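Local coordinates for ripening-associated protein (Musa acuminata, PDB 4PIT) that binds mannose-containing glycans as a jacalin-related lectin, with dimannose held in two sugar pockets of the chain in this crystal, at residues 4-9 and 123-128; 26-31 and 62-67; 119-124 and 135-140. The protein carries 1 engineered substitution. One frame throughout, in Å; residues are numbered along the deposited sequence.

Interaction 1: residues 4-9 and 123-128; sequences AIKVGA and GFFGRG
The phenyl ring of F125 has the K6 side chain over one face and the carbonyl oxygen of G8 in plane at its edge. K6 CE sits 3.8 Å from the centroid of the F125 ring as a CH-pi contact, and K6 NZ follows at 4.6 Å from that centroid, 14° off the normal, which makes a cation-pi pair. The bend at chi3 (73°) folds the end of the lysine back over the aromatic face, while K6 CB touches F125 CE1 at 3.6 Å. Obliquely to the ring come the backbone atoms of 7-9, closest V7 O to F125 CZ at 3.4 Å. A9, which follows a cis peptide bond, adds its CB at 4.0 Å from F125 CE2.

These two strands are not neighbours: their axes come no closer than 7.1 Å, and strand 134-140 runs between them in the same sheet of the beta-prism. F125, with CG between backbone N and carbonyl carbon (chi1 67°), reaches across that middle strand, whose G136 bonds to the F125 backbone. K6 and V7 pair with a strand of the second subunit, and F125 packs on A117 of that subunit.

No hydrogen bond crosses this contact. K6 NZ also forms a salt bridge with D19, so the carboxylate and the aromatic face probably both help to place the ammonium group.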
loop_
_atom_site.group_PDB
_atom_site.type_symbol
_atom_site.label_atom_id
_atom_site.label_comp_id
_atom_site.label_asym_id
_atom_site.label_seq_id
_atom_site.Cartn_x
_atom_site.Cartn_y
_atom_site.Cartn_z
ATOM N N ALA B 4 -5.846 8.950 12.189
ATOM C CA ALA B 4 -5.204 7.695 11.767
ATOM C C ALA B 4 -5.142 7.558 10.269
ATOM O O ALA B 4 -6.014 8.070 9.553
ATOM C CB ALA B 4 -5.974 6.506 12.328
ATOM N N ILE B 5 -4.115 6.849 9.811
ATOM C CA ILE B 5 -4.011 6.458 8.398
ATOM C C ILE B 5 -3.943 4.947 8.366
ATOM O O ILE B 5 -3.065 4.367 9.008
ATOM C CB ILE B 5 -2.821 7.108 7.693
ATOM C CG1 ILE B 5 -3.092 8.641 7.530
ATOM C CG2 ILE B 5 -2.638 6.457 6.314
ATOM C CD1 ILE B 5 -1.960 9.430 7.017
ATOM N N LYS B 6 -4.885 4.312 7.664
ATOM C CA LYS B 6 -4.956 2.849 7.564
ATOM C C LYS B 6 -4.933 2.465 6.121
ATOM O O LYS B 6 -5.714 3.005 5.335
ATOM C CB LYS B 6 -6.245 2.297 8.188
ATOM C CG LYS B 6 -6.356 2.528 9.709
ATOM C CD LYS B 6 -7.786 2.284 10.258
ATOM C CE LYS B 6 -8.136 0.815 10.308
ATOM N NZ LYS B 6 -9.514 0.593 10.875
ATOM N N VAL B 7 -4.025 1.577 5.764
ATOM C CA VAL B 7 -3.936 1.077 4.380
ATOM C C VAL B 7 -4.129 -0.449 4.411
ATOM O O VAL B 7 -3.797 -1.136 5.395
ATOM C CB VAL B 7 -2.648 1.503 3.631
ATOM C CG1 VAL B 7 -2.589 3.020 3.454
ATOM C CG2 VAL B 7 -1.404 0.997 4.327
ATOM N N GLY B 8 -4.701 -0.962 3.325
ATOM C CA GLY B 8 -5.131 -2.341 3.318
ATOM C C GLY B 8 -6.610 -2.382 3.676
ATOM O O GLY B 8 -7.297 -1.350 3.631
ATOM N N ALA B 9 -7.141 -3.527 4.074
ATOM C CA ALA B 9 -6.438 -4.791 4.203
ATOM C C ALA B 9 -6.287 -5.475 2.861
ATOM O O ALA B 9 -7.067 -5.197 1.922
ATOM C CB ALA B 9 -7.216 -5.707 5.147
ATOM N N GLY B 123 0.501 -0.240 13.802
ATOM C CA GLY B 123 -0.548 -1.105 14.306
ATOM C C GLY B 123 -1.071 -1.949 13.160
ATOM O O GLY B 123 -0.729 -1.728 11.991
ATOM N N PHE B 124 -1.947 -2.888 13.502
ATOM C CA PHE B 124 -2.504 -3.830 12.553
ATOM C C PHE B 124 -3.996 -3.936 12.643
ATOM O O PHE B 124 -4.594 -3.754 13.693
ATOM C CB PHE B 124 -1.940 -5.248 12.820
ATOM C CG PHE B 124 -0.478 -5.384 12.497
ATOM C CD1 PHE B 124 -0.058 -5.571 11.187
ATOM C CD2 PHE B 124 0.477 -5.371 13.508
ATOM C CE1 PHE B 124 1.294 -5.716 10.880
ATOM C CE2 PHE B 124 1.833 -5.528 13.199
ATOM C CZ PHE B 124 2.227 -5.713 11.886
ATOM N N PHE B 125 -4.594 -4.313 11.528
ATOM C CA PHE B 125 -6.011 -4.676 11.460
ATOM C C PHE B 125 -6.109 -5.755 10.377
ATOM O O PHE B 125 -5.126 -6.016 9.674
ATOM C CB PHE B 125 -6.939 -3.461 11.205
ATOM C CG PHE B 125 -6.801 -2.798 9.860
ATOM C CD1 PHE B 125 -5.763 -1.902 9.610
ATOM C CD2 PHE B 125 -7.675 -3.115 8.817
ATOM C CE1 PHE B 125 -5.633 -1.284 8.349
ATOM C CE2 PHE B 125 -7.545 -2.492 7.558
ATOM C CZ PHE B 125 -6.514 -1.589 7.333
ATOM N N GLY B 126 -7.255 -6.407 10.269
ATOM C CA GLY B 126 -7.434 -7.411 9.216
ATOM C C GLY B 126 -8.573 -8.336 9.536
ATOM O O GLY B 126 -9.576 -7.904 10.125
ATOM N N ARG B 127 -8.473 -9.591 9.072
ATOM C CA ARG B 127 -9.532 -10.573 9.304
ATOM C C ARG B 127 -8.866 -11.919 9.529
ATOM O O ARG B 127 -7.835 -12.217 8.916
ATOM C CB ARG B 127 -10.506 -10.655 8.091
ATOM C CG ARG B 127 -11.195 -9.315 7.742
ATOM C CD ARG B 127 -12.209 -9.485 6.591
ATOM N NE ARG B 127 -13.346 -10.250 7.073
ATOM C CZ ARG B 127 -14.403 -9.729 7.675
ATOM N NH1 ARG B 127 -15.368 -10.516 8.119
ATOM N NH2 ARG B 127 -14.490 -8.412 7.869
ATOM N N GLY B 128 -9.437 -12.691 10.441
ATOM C CA GLY B 128 -8.894 -14.015 10.749
ATOM C C GLY B 128 -9.983 -15.042 10.974
ATOM O O GLY B 128 -11.048 -14.719 11.497
#

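Interaction 2: residues 26-31 and 62-67; sequences IISVKI and PHEIVL
Strands 26-31 and 62-66 run antiparallel (163°), their axes approaching to 4.4 Å, and five backbone hydrogen bonds join the two segments. V29 and I65 exchange a pair, V29 N to I65 O at 2.9 Å and I65 N to V29 O at 2.8 Å; I31 and H63 do the same. At the far end I27 O takes L67 N at 3.0 Å, and a water donates to both I27 O and L67 O, closing the end where the second strand turns away.

On the face of S28, K30, E64 and V66, K30 lies alongside P62, its CG 3.7 Å from P62 CB. The bend at chi3 (-75°) then swings K30 CE across to E64 CD at 3.8 Å. The charges probably attract at longer range, K30 NZ standing 4.4 Å from E64 OE2, beyond a salt bridge. The V29, I31 and I65 side is mostly apolar, with H63 at its end: I31 CD1 meets I65 CD1 at 4.1 Å. Beyond the last paired residues, L67 CD1 lies against I26 O and, more loosely, I26 CG2.

Strand 61-66 is the outermost of its sheet within the chain, and 25-33 lies between it and 37-46, where I27 and S28 form a classic beta bulge opposite T43. The apolar side is covered by the adjacent sheet: I31 and I65 pack on F94, I65 also on Y101, L67 on T96, and the H63 ring stacks with F104.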
loop_
_atom_site.group_PDB
_atom_site.type_symbol
_atom_site.label_atom_id
_atom_site.label_comp_id
_atom_site.label_asym_id
_atom_site.label_seq_id
_atom_site.Cartn_x
_atom_site.Cartn_y
_atom_site.Cartn_z
ATOM N N ILE B 26 4.474 -1.785 19.111
ATOM C CA ILE B 26 4.715 -3.167 18.676
ATOM C C ILE B 26 6.124 -3.540 19.073
ATOM O O ILE B 26 7.063 -2.799 18.710
ATOM C CB ILE B 26 4.523 -3.330 17.157
ATOM C CG1 ILE B 26 3.077 -3.067 16.730
ATOM C CG2 ILE B 26 4.983 -4.708 16.672
ATOM C CD1 ILE B 26 3.035 -2.628 15.216
ATOM N N ILE B 27 6.295 -4.692 19.760
ATOM C CA ILE B 27 7.663 -5.132 20.085
ATOM C C ILE B 27 8.027 -6.408 19.321
ATOM O O ILE B 27 9.210 -6.618 19.065
ATOM C CB ILE B 27 7.914 -5.243 21.590
ATOM C CG1 ILE B 27 7.031 -6.276 22.267
ATOM C CG2 ILE B 27 7.793 -3.845 22.258
ATOM C CD1 ILE B 27 7.573 -6.695 23.737
ATOM N N SER B 28 7.044 -7.256 18.944
ATOM C CA SER B 28 7.352 -8.427 18.136
ATOM C C SER B 28 6.105 -8.908 17.420
ATOM O O SER B 28 4.968 -8.614 17.827
ATOM C CB SER B 28 7.983 -9.553 18.944
ATOM O OG SER B 28 7.088 -10.068 19.906
ATOM N N VAL B 29 6.339 -9.585 16.290
ATOM C CA VAL B 29 5.299 -10.184 15.486
ATOM C C VAL B 29 5.701 -11.634 15.273
ATOM O O VAL B 29 6.802 -11.880 14.802
ATOM C CB VAL B 29 5.110 -9.417 14.145
ATOM C CG1 VAL B 29 4.131 -10.137 13.217
ATOM C CG2 VAL B 29 4.633 -7.971 14.395
ATOM N N LYS B 30 4.804 -12.578 15.541
ATOM C CA LYS B 30 5.083 -13.992 15.325
ATOM C C LYS B 30 4.134 -14.443 14.259
ATOM O O LYS B 30 2.915 -14.398 14.472
ATOM C CB LYS B 30 4.887 -14.775 16.639
ATOM C CG LYS B 30 5.302 -16.230 16.569
ATOM C CD LYS B 30 5.127 -16.914 17.935
ATOM C CE LYS B 30 6.176 -16.553 18.962
ATOM N NZ LYS B 30 5.843 -17.168 20.285
ATOM N N ILE B 31 4.670 -14.816 13.090
ATOM C CA ILE B 31 3.840 -15.249 11.972
ATOM C C ILE B 31 3.801 -16.772 11.961
ATOM O O ILE B 31 4.859 -17.400 11.892
ATOM C CB ILE B 31 4.405 -14.690 10.639
ATOM C CG1 ILE B 31 4.391 -13.119 10.642
ATOM C CG2 ILE B 31 3.618 -15.262 9.417
ATOM C CD1 ILE B 31 5.265 -12.420 9.512
ATOM N N PRO B 62 5.721 -21.210 13.859
ATOM C CA PRO B 62 6.002 -19.787 14.114
ATOM C C PRO B 62 7.333 -19.297 13.535
ATOM O O PRO B 62 8.339 -20.023 13.498
ATOM C CB PRO B 62 6.030 -19.711 15.637
ATOM C CG PRO B 62 6.526 -21.076 16.064
ATOM C CD PRO B 62 5.892 -22.026 15.084
ATOM N N HIS B 63 7.327 -18.034 13.118
ATOM C CA HIS B 63 8.477 -17.279 12.624
ATOM C C HIS B 63 8.422 -15.907 13.283
ATOM O O HIS B 63 7.482 -15.142 13.026
ATOM C CB HIS B 63 8.410 -17.175 11.096
ATOM C CG HIS B 63 8.267 -18.505 10.426
ATOM N ND1 HIS B 63 9.358 -19.344 10.261
ATOM C CD2 HIS B 63 7.163 -19.109 9.926
ATOM C CE1 HIS B 63 8.890 -20.424 9.642
ATOM N NE2 HIS B 63 7.575 -20.341 9.435
ATOM N N GLU B 64 9.401 -15.579 14.135
ATOM C CA GLU B 64 9.335 -14.342 14.902
ATOM C C GLU B 64 10.157 -13.225 14.335
ATOM O O GLU B 64 11.292 -13.422 13.859
ATOM C CB GLU B 64 9.786 -14.586 16.343
ATOM C CG GLU B 64 9.001 -13.799 17.376
ATOM C CD GLU B 64 9.221 -14.328 18.789
ATOM O OE1 GLU B 64 9.980 -15.312 18.962
ATOM O OE2 GLU B 64 8.631 -13.751 19.726
ATOM N N ILE B 65 9.592 -12.028 14.453
ATOM C CA ILE B 65 10.222 -10.763 14.150
ATOM C C ILE B 65 10.275 -10.022 15.463
ATOM O O ILE B 65 9.228 -9.570 15.936
ATOM C CB ILE B 65 9.469 -9.951 13.062
ATOM C CG1 ILE B 65 9.327 -10.777 11.765
ATOM C CG2 ILE B 65 10.178 -8.588 12.815
ATOM C CD1 ILE B 65 8.423 -10.078 10.697
ATOM N N VAL B 66 11.448 -9.962 16.112
ATOM C CA VAL B 66 11.582 -9.293 17.403
ATOM C C VAL B 66 12.311 -7.997 17.156
ATOM O O VAL B 66 13.491 -8.018 16.760
ATOM C CB VAL B 66 12.317 -10.184 18.451
ATOM C CG1 VAL B 66 12.337 -9.528 19.837
ATOM C CG2 VAL B 66 11.705 -11.572 18.544
ATOM N N LEU B 67 11.627 -6.871 17.346
ATOM C CA LEU B 67 12.240 -5.572 17.064
ATOM C C LEU B 67 13.302 -5.180 18.083
ATOM O O LEU B 67 13.036 -5.143 19.283
ATOM C CB LEU B 67 11.174 -4.473 16.964
ATOM C CG LEU B 67 10.102 -4.725 15.893
ATOM C CD1 LEU B 67 9.003 -3.635 15.974
ATOM C CD2 LEU B 67 10.725 -4.772 14.494
HETATM O O HOH W 1 11.211 -6.147 20.872
#

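Interaction 3: residues 119-124 and 135-140; sequences GKISGF and IGVYLE
K120 N donates to E140 O at 2.8 Å, nearly in line with the carbonyl, and E140 N returns a bond to K120 O. This pair sits at the open end of the beta hairpin of strands 118-128 and 134-140, the centre of one of the three sheets of the beta-prism. Here K120 and E140 run side by side, and K120 NZ makes a salt bridge to E140 OE2 at 3.0 Å, weak as a hydrogen bond; a glycerol also contacts NZ weakly.

Further on, S122 and G123 both lie opposite Y138, an irregularity like a beta bulge. S122 N bonds to Y138 O at 2.9 Å and Y138 N to G123 O, each donor well above the carbonyl plane; G123 N is buried without a partner in the model.

The face of I121, F124, V137 and L139 is apolar. V137 CG1 touches both I121 CG2, at 3.8 Å, and F124 CE1, at 3.7 Å, while I135 CD1 crosses to F124 CD1, its CG1 anti to the backbone N (chi1 -166°). M76 and L114 of a neighbouring sheet meet V137 there.

On the polar side Y138 OH is bonded to D19, and its ring edge points at the backbone of 123-124, with Y138 CD1 4.0 Å from F124 N.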
loop_
_atom_site.group_PDB
_atom_site.type_symbol
_atom_site.label_atom_id
_atom_site.label_comp_id
_atom_site.label_asym_id
_atom_site.label_seq_id
_atom_site.Cartn_x
_atom_site.Cartn_y
_atom_site.Cartn_z
ATOM N N GLY B 119 7.762 6.808 6.547
ATOM C CA GLY B 119 6.812 6.385 7.560
ATOM C C GLY B 119 7.129 5.011 8.083
ATOM O O GLY B 119 8.082 4.361 7.656
ATOM N N LYS B 120 6.283 4.543 8.985
ATOM C CA LYS B 120 6.463 3.227 9.580
ATOM C C LYS B 120 5.101 2.682 10.007
ATOM O O LYS B 120 4.118 3.430 10.101
ATOM C CB LYS B 120 7.409 3.294 10.795
ATOM C CG LYS B 120 6.858 4.134 11.971
ATOM C CD LYS B 120 7.889 4.109 13.125
ATOM C CE LYS B 120 7.705 5.310 14.014
ATOM N NZ LYS B 120 6.763 5.011 15.117
ATOM N N ILE B 121 5.068 1.366 10.217
ATOM C CA ILE B 121 3.846 0.693 10.659
ATOM C C ILE B 121 3.679 0.889 12.137
ATOM O O ILE B 121 4.624 0.631 12.913
ATOM C CB ILE B 121 3.926 -0.799 10.278
ATOM C CG1 ILE B 121 3.814 -0.885 8.732
ATOM C CG2 ILE B 121 2.826 -1.619 10.987
ATOM C CD1 ILE B 121 4.291 -2.230 8.176
ATOM N N SER B 122 2.461 1.288 12.554
ATOM C CA SER B 122 2.226 1.512 13.977
ATOM C C SER B 122 1.125 0.639 14.586
ATOM O O SER B 122 0.841 0.777 15.784
ATOM C CB SER B 122 1.868 2.976 14.204
ATOM O OG SER B 122 0.721 3.319 13.445
ATOM N N GLY B 123 0.501 -0.240 13.802
ATOM C CA GLY B 123 -0.548 -1.105 14.306
ATOM C C GLY B 123 -1.071 -1.949 13.160
ATOM O O GLY B 123 -0.729 -1.728 11.991
ATOM N N PHE B 124 -1.947 -2.888 13.502
ATOM C CA PHE B 124 -2.504 -3.830 12.553
ATOM C C PHE B 124 -3.996 -3.936 12.643
ATOM O O PHE B 124 -4.594 -3.754 13.693
ATOM C CB PHE B 124 -1.940 -5.248 12.820
ATOM C CG PHE B 124 -0.478 -5.384 12.497
ATOM C CD1 PHE B 124 -0.058 -5.571 11.187
ATOM C CD2 PHE B 124 0.477 -5.371 13.508
ATOM C CE1 PHE B 124 1.294 -5.716 10.880
ATOM C CE2 PHE B 124 1.833 -5.528 13.199
ATOM C CZ PHE B 124 2.227 -5.713 11.886
ATOM N N ILE B 135 -4.880 -8.742 6.100
ATOM C CA ILE B 135 -4.090 -7.884 6.998
ATOM C C ILE B 135 -3.953 -6.498 6.389
ATOM O O ILE B 135 -3.797 -6.348 5.184
ATOM C CB ILE B 135 -2.710 -8.531 7.321
ATOM C CG1 ILE B 135 -2.048 -7.806 8.523
ATOM C CG2 ILE B 135 -1.796 -8.571 6.082
ATOM C CD1 ILE B 135 -0.786 -8.568 9.138
ATOM N N GLY B 136 -3.983 -5.491 7.255
ATOM C CA GLY B 136 -3.740 -4.099 6.911
ATOM C C GLY B 136 -2.961 -3.459 8.045
ATOM O O GLY B 136 -2.735 -4.074 9.105
ATOM N N VAL B 137 -2.496 -2.228 7.799
ATOM C CA VAL B 137 -1.656 -1.536 8.778
ATOM C C VAL B 137 -2.048 -0.096 9.002
ATOM O O VAL B 137 -2.587 0.567 8.112
ATOM C CB VAL B 137 -0.146 -1.582 8.368
ATOM C CG1 VAL B 137 0.425 -3.000 8.457
ATOM C CG2 VAL B 137 0.114 -0.985 7.000
ATOM N N TYR B 138 -1.769 0.377 10.208
ATOM C CA TYR B 138 -1.788 1.800 10.555
ATOM C C TYR B 138 -0.425 2.353 10.247
ATOM O O TYR B 138 0.563 1.631 10.450
ATOM C CB TYR B 138 -2.071 2.019 12.041
ATOM C CG TYR B 138 -3.504 1.762 12.436
ATOM C CD1 TYR B 138 -3.969 0.465 12.651
ATOM C CD2 TYR B 138 -4.376 2.816 12.670
ATOM C CE1 TYR B 138 -5.280 0.224 13.057
ATOM C CE2 TYR B 138 -5.686 2.592 13.089
ATOM C CZ TYR B 138 -6.144 1.294 13.267
ATOM O OH TYR B 138 -7.448 1.084 13.655
ATOM N N LEU B 139 -0.342 3.637 9.801
ATOM C CA LEU B 139 0.956 4.264 9.500
ATOM C C LEU B 139 1.148 5.511 10.314
ATOM O O LEU B 139 0.184 6.196 10.643
ATOM C CB LEU B 139 1.013 4.667 8.005
ATOM C CG LEU B 139 0.872 3.517 7.019
ATOM C CD1 LEU B 139 0.892 4.036 5.571
ATOM C CD2 LEU B 139 1.947 2.459 7.207
ATOM N N GLU B 140 2.407 5.847 10.560
ATOM C CA GLU B 140 2.761 7.110 11.200
ATOM C C GLU B 140 4.122 7.524 10.663
ATOM O O GLU B 140 4.822 6.716 10.057
ATOM C CB GLU B 140 2.724 6.993 12.719
ATOM C CG GLU B 140 3.862 6.280 13.382
ATOM C CD GLU B 140 3.764 6.619 14.864
ATOM O OE1 GLU B 140 2.668 6.449 15.445
ATOM O OE2 GLU B 140 4.710 7.240 15.387
#

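Interactions 1 and 3 belong to one sheet and share G123 and F124: the hairpin of interaction 3 supplies the middle strand that F125 spans in interaction 1. Both reach the second subunit. Interaction 3 is the buried one, built from backbone bonds and apolar packing round F124, with a salt bridge at one end; interaction 1, partly buried, has no hydrogen bond and rests on one aromatic side chain against a lysine and the backbone of 7-9. Interaction 2, its centre about 17 Å from that of interaction 1, closes the edge of another sheet; one face carries the K30 and E64 charges, the other is mostly aliphatic. I26 CD1 packs against F124 CE2 at 3.7 Å, so F124, a member of interaction 3, joins the two sheets.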